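Local coordinates for mannan endo-1,6-alpha-mannosidase (Chaetomium thermophilum, PDB 6RY0), which probably cleaves alpha-1,6-mannosidic linkages as a family 76 glycoside hydrolase and is implicated in the transfer of GPI-anchored glycoproteins into the fungal cell wall, at residues N289-I294 and R329-V334; Q154-A159 and A210-N215. One frame throughout, in Å; residues are numbered along the deposited sequence.

Interaction 1 of 2, residues N289-I294 and R329-V334; sequences NLLTGI and RWMAVV
Met-331 reaches from helix 323-337 across to Leu-291 and Ile-294 of helix 281-298, joining two helices of the (alpha/alpha)6 barrel, the fold of glycoside hydrolase family 76. The backbones stay well apart: the closest alpha carbons, those of Leu-291 and Met-331, are 9.1 Å from each other, and side chains alone bridge the interval. The contact is wholly apolar and small, burying 118 Å² in all, with the thioether as its middle piece. The side chain of Met-331 runs out extended through chi2 (-179°) and then turns at chi3 (74°), which swings CE out of line with the chain and brings the terminal methyl against Leu-291. There CE lies 3.7 Å from Leu-291 CD1, the two side chains meeting at a slant. Toward Ile-294 the fit is alongside: the two side chains run antiparallel, and the sulfur SD of Met-331 rests 4.0 Å from Ile-294 CG2.

The same hydrophobic layer continues into the neighbouring helices. Ile-345 of helix 342-358 touches both Leu-291 and Met-331, while Ala-264 and Leu-268 of helix 261-278 cover Ile-294. Arg-329, on the same helix as Met-331, forms a salt bridge with Asp-88.

Within each segment ordinary helical bonds keep the backbone regular, Ile-294 N to Leu-290 O at 3.0 Å being one of them. The branch methyl CG2 of Ile-294, anti to its own backbone nitrogen, touches the sulfur and the terminal methyl alike, lying 4.1 Å from Met-331 CE as well.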
# COMPACT_ATOMS: atom_id res chain seq x y z
N ASN A 289 17.03 -6.53 9.26
CA ASN A 289 17.86 -5.67 8.43
C ASN A 289 17.05 -4.58 7.74
O ASN A 289 17.46 -3.42 7.73
CB ASN A 289 18.65 -6.49 7.42
CG ASN A 289 19.86 -7.17 8.02
OD1 ASN A 289 20.49 -6.65 8.92
ND2 ASN A 289 20.21 -8.32 7.50
N LEU A 290 15.90 -4.95 7.16
CA LEU A 290 15.06 -3.96 6.54
C LEU A 290 14.60 -2.93 7.57
O LEU A 290 14.57 -1.73 7.29
CB LEU A 290 13.85 -4.60 5.87
CG LEU A 290 14.19 -5.34 4.57
CD1 LEU A 290 13.07 -6.31 4.21
CD2 LEU A 290 14.47 -4.39 3.41
N LEU A 291 14.21 -3.39 8.75
CA LEU A 291 13.74 -2.49 9.80
C LEU A 291 14.84 -1.54 10.26
O LEU A 291 14.62 -0.34 10.43
CB LEU A 291 13.21 -3.32 10.96
CG LEU A 291 12.67 -2.53 12.16
CD1 LEU A 291 11.64 -1.47 11.76
CD2 LEU A 291 12.11 -3.48 13.20
N THR A 292 16.04 -2.07 10.46
CA THR A 292 17.17 -1.21 10.82
C THR A 292 17.34 -0.10 9.80
O THR A 292 17.49 1.07 10.14
CB THR A 292 18.45 -2.02 10.97
OG1 THR A 292 18.26 -2.94 12.06
CG2 THR A 292 19.68 -1.18 11.22
N GLY A 293 17.29 -0.46 8.52
CA GLY A 293 17.44 0.53 7.48
C GLY A 293 16.33 1.58 7.50
O GLY A 293 16.62 2.77 7.34
N ILE A 294 15.10 1.15 7.69
CA ILE A 294 13.98 2.09 7.70
C ILE A 294 14.09 3.08 8.83
O ILE A 294 13.87 4.29 8.65
CB ILE A 294 12.67 1.31 7.76
CG1 ILE A 294 12.38 0.62 6.44
CG2 ILE A 294 11.51 2.19 8.20
CD1 ILE A 294 11.37 -0.52 6.53
N ARG A 329 0.77 2.12 8.54
CA ARG A 329 -0.17 0.99 8.61
C ARG A 329 0.56 -0.34 8.48
O ARG A 329 0.24 -1.31 9.18
CB ARG A 329 -1.26 1.10 7.52
CG ARG A 329 -2.32 2.09 7.82
CD ARG A 329 -3.18 2.44 6.56
NE ARG A 329 -3.65 1.26 5.94
CZ ARG A 329 -3.54 0.98 4.65
NH1 ARG A 329 -3.04 1.81 3.74
NH2 ARG A 329 -3.94 -0.24 4.24
N TRP A 330 1.51 -0.40 7.56
CA TRP A 330 2.24 -1.64 7.30
C TRP A 330 3.17 -1.97 8.47
O TRP A 330 3.24 -3.13 8.91
CB TRP A 330 3.02 -1.55 6.01
CG TRP A 330 2.17 -1.48 4.78
CD1 TRP A 330 0.87 -1.82 4.64
CD2 TRP A 330 2.60 -0.99 3.51
NE1 TRP A 330 0.46 -1.55 3.34
CE2 TRP A 330 1.52 -1.04 2.64
CE3 TRP A 330 3.81 -0.49 3.04
CZ2 TRP A 330 1.61 -0.66 1.31
CZ3 TRP A 330 3.90 -0.06 1.73
CH2 TRP A 330 2.80 -0.17 0.88
N MET A 331 3.89 -0.98 8.98
CA MET A 331 4.77 -1.23 10.13
C MET A 331 3.98 -1.66 11.36
O MET A 331 4.43 -2.51 12.13
CB MET A 331 5.67 -0.04 10.43
CG MET A 331 6.74 0.18 9.36
SD MET A 331 7.85 1.56 9.68
CE MET A 331 8.87 0.88 10.98
N ALA A 332 2.80 -1.11 11.55
CA ALA A 332 1.96 -1.53 12.65
C ALA A 332 1.62 -3.02 12.53
O ALA A 332 1.71 -3.78 13.50
CB ALA A 332 0.73 -0.66 12.76
N VAL A 333 1.23 -3.47 11.34
CA VAL A 333 0.93 -4.89 11.14
C VAL A 333 2.17 -5.77 11.37
O VAL A 333 2.05 -6.86 11.93
CB VAL A 333 0.29 -5.12 9.76
CG1 VAL A 333 0.25 -6.61 9.41
CG2 VAL A 333 -1.09 -4.53 9.75
N VAL A 334 3.36 -5.28 10.98
CA VAL A 334 4.58 -6.01 11.24
C VAL A 334 4.71 -6.36 12.72
O VAL A 334 5.17 -7.43 13.07
CB VAL A 334 5.79 -5.25 10.71
CG1 VAL A 334 7.12 -5.81 11.23
CG2 VAL A 334 5.77 -5.22 9.18

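Interaction 2 of 2, residues Q154-A159 and A210-N215; sequences QWLALA and ARYTKN
Leu-156 projects from the first turn of helix 155-167 onto Tyr-212 and Thr-213, at the C-terminal end of helix 196-213. Its two methyls share the work. CD2 meets the tyrosine ring obliquely, 3.8 Å from Tyr-212 CE1, whereas CD1 lies 4.0 Å from Tyr-212 CD1 and also faces the threonine, 4.1 Å from Thr-213 CG2. CD1 thus touches both the ring and the threonine methyl, while CD2 is directed to the ring at CE1.

Two hydrogen bonds at Thr-213 OG1 orient that methyl. With chi1 at 71°, Thr-213 OG1 sits between its backbone nitrogen and carbonyl carbon, and CG2 is left to face Leu-156. OG1 accepts a bond from Asn-215 N at 3.1 Å, forming an ST turn, and is also hydrogen-bonded to the carbonyl oxygen of Leu-209. Within this turn Lys-214 departs from helical geometry with positive phi, and Asn-215 then N-caps helix 216-231.

Further out, Met-138 of helix 127-142 touches the tyrosine side chain, and Ser-418 OG is hydrogen-bonded to Leu-156 N. Putting an alanine at Leu-156 would probably open a gap beside the Tyr-212 ring and leave Thr-213 CG2 without its methyl neighbour. Between the segments the chemistry is purely apolar, so the fit depends on shape, with hydrogen bonding spent on fixing the threonine and the helix ends.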
# COMPACT_ATOMS: atom_id res chain seq x y z
N GLN A 154 -15.11 -12.22 -4.67
CA GLN A 154 -14.80 -12.24 -3.26
C GLN A 154 -13.38 -11.73 -3.01
O GLN A 154 -12.52 -11.78 -3.90
CB GLN A 154 -15.00 -13.67 -2.73
CG GLN A 154 -16.44 -14.17 -2.87
CD GLN A 154 -17.41 -13.35 -2.05
OE1 GLN A 154 -17.20 -13.15 -0.85
NE2 GLN A 154 -18.44 -12.85 -2.68
N TRP A 155 -13.11 -11.24 -1.80
CA TRP A 155 -11.85 -10.57 -1.54
C TRP A 155 -10.62 -11.44 -1.80
O TRP A 155 -9.68 -11.04 -2.49
CB TRP A 155 -11.79 -9.98 -0.12
CG TRP A 155 -12.93 -9.11 0.24
CD1 TRP A 155 -13.64 -9.20 1.40
CD2 TRP A 155 -13.45 -7.97 -0.48
NE1 TRP A 155 -14.58 -8.21 1.46
CE2 TRP A 155 -14.49 -7.44 0.32
CE3 TRP A 155 -13.17 -7.36 -1.70
CZ2 TRP A 155 -15.25 -6.35 -0.10
CZ3 TRP A 155 -13.93 -6.28 -2.11
CH2 TRP A 155 -14.95 -5.79 -1.31
N LEU A 156 -10.60 -12.65 -1.24
CA LEU A 156 -9.47 -13.52 -1.44
C LEU A 156 -9.30 -13.82 -2.94
O LEU A 156 -8.18 -13.78 -3.47
CB LEU A 156 -9.61 -14.82 -0.65
CG LEU A 156 -8.52 -15.88 -0.89
CD1 LEU A 156 -7.16 -15.40 -0.47
CD2 LEU A 156 -8.87 -17.17 -0.17
N ALA A 157 -10.40 -14.11 -3.62
CA ALA A 157 -10.36 -14.40 -5.05
C ALA A 157 -9.78 -13.24 -5.86
O ALA A 157 -9.09 -13.46 -6.86
CB ALA A 157 -11.74 -14.75 -5.56
N LEU A 158 -10.10 -12.01 -5.47
CA LEU A 158 -9.55 -10.85 -6.16
C LEU A 158 -8.05 -10.75 -5.95
O LEU A 158 -7.29 -10.48 -6.90
CB LEU A 158 -10.26 -9.57 -5.70
CG LEU A 158 -11.68 -9.40 -6.24
CD1 LEU A 158 -12.43 -8.38 -5.43
CD2 LEU A 158 -11.66 -9.04 -7.73
N ALA A 159 -7.59 -10.94 -4.71
CA ALA A 159 -6.15 -10.96 -4.46
C ALA A 159 -5.45 -12.05 -5.25
O ALA A 159 -4.38 -11.85 -5.82
CB ALA A 159 -5.91 -11.11 -2.97
N ALA A 210 0.33 -16.76 0.82
CA ALA A 210 0.88 -17.96 1.47
C ALA A 210 0.36 -18.10 2.90
O ALA A 210 -0.12 -19.15 3.30
CB ALA A 210 2.39 -17.92 1.48
N ARG A 211 0.47 -17.02 3.67
CA ARG A 211 0.05 -17.11 5.06
C ARG A 211 -1.46 -17.41 5.16
O ARG A 211 -1.90 -18.19 6.01
CB ARG A 211 0.40 -15.85 5.85
CG ARG A 211 0.12 -16.01 7.33
CD ARG A 211 0.44 -14.78 8.13
NE ARG A 211 0.22 -14.96 9.55
CZ ARG A 211 -0.87 -14.61 10.22
NH1 ARG A 211 -1.92 -14.09 9.60
NH2 ARG A 211 -0.91 -14.74 11.55
N TYR A 212 -2.25 -16.75 4.34
CA TYR A 212 -3.69 -16.90 4.47
C TYR A 212 -4.13 -18.31 4.06
O TYR A 212 -4.92 -18.95 4.74
CB TYR A 212 -4.42 -15.85 3.63
CG TYR A 212 -5.91 -15.82 3.86
CD1 TYR A 212 -6.77 -16.73 3.27
CD2 TYR A 212 -6.47 -14.87 4.70
CE1 TYR A 212 -8.12 -16.73 3.53
CE2 TYR A 212 -7.85 -14.85 4.96
CZ TYR A 212 -8.67 -15.79 4.37
OH TYR A 212 -10.02 -15.79 4.62
N THR A 213 -3.67 -18.75 2.91
CA THR A 213 -4.13 -20.00 2.29
C THR A 213 -3.36 -21.23 2.70
O THR A 213 -3.83 -22.34 2.45
CB THR A 213 -4.06 -19.91 0.76
OG1 THR A 213 -2.69 -19.93 0.34
CG2 THR A 213 -4.82 -18.74 0.16
N LYS A 214 -2.16 -21.05 3.24
CA LYS A 214 -1.23 -22.11 3.57
C LYS A 214 -0.77 -22.86 2.31
O LYS A 214 -0.41 -24.02 2.37
CB LYS A 214 -1.80 -23.05 4.63
CG LYS A 214 -2.17 -22.26 5.93
CD LYS A 214 -2.96 -23.08 6.91
CE LYS A 214 -3.37 -22.30 8.13
NZ LYS A 214 -2.21 -21.80 8.91
N ASN A 215 -0.80 -22.20 1.18
CA ASN A 215 -0.31 -22.79 -0.06
C ASN A 215 1.12 -22.34 -0.34
O ASN A 215 1.39 -21.14 -0.48
CB ASN A 215 -1.25 -22.41 -1.21
CG ASN A 215 -0.87 -23.06 -2.50
OD1 ASN A 215 0.10 -22.64 -3.14
ND2 ASN A 215 -1.64 -24.01 -2.94

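How the interactions relate
Both interactions join helices of the same family 76 catalytic fold through apolar side chains, yet they lie in separate regions: their centres are about 23 Å apart and their nearest atoms about 8 Å. Both segments of interaction 2 precede those of interaction 1 in the sequence. Helix 261-278 relates them, since it packs on Ile-294 and Trp-330 of interaction 1 and carries Asn-276, the hydrogen-bond partner of Arg-211 in interaction 2. Interaction 1 is centred about 13 Å from the centre of the chain, interaction 2 about 17 Å. Both lie away from the calcium site that includes Asp-73 and His-385; a triethylene glycol, probably from crystallisation, lies about 4 Å from the Thr-213 side chain.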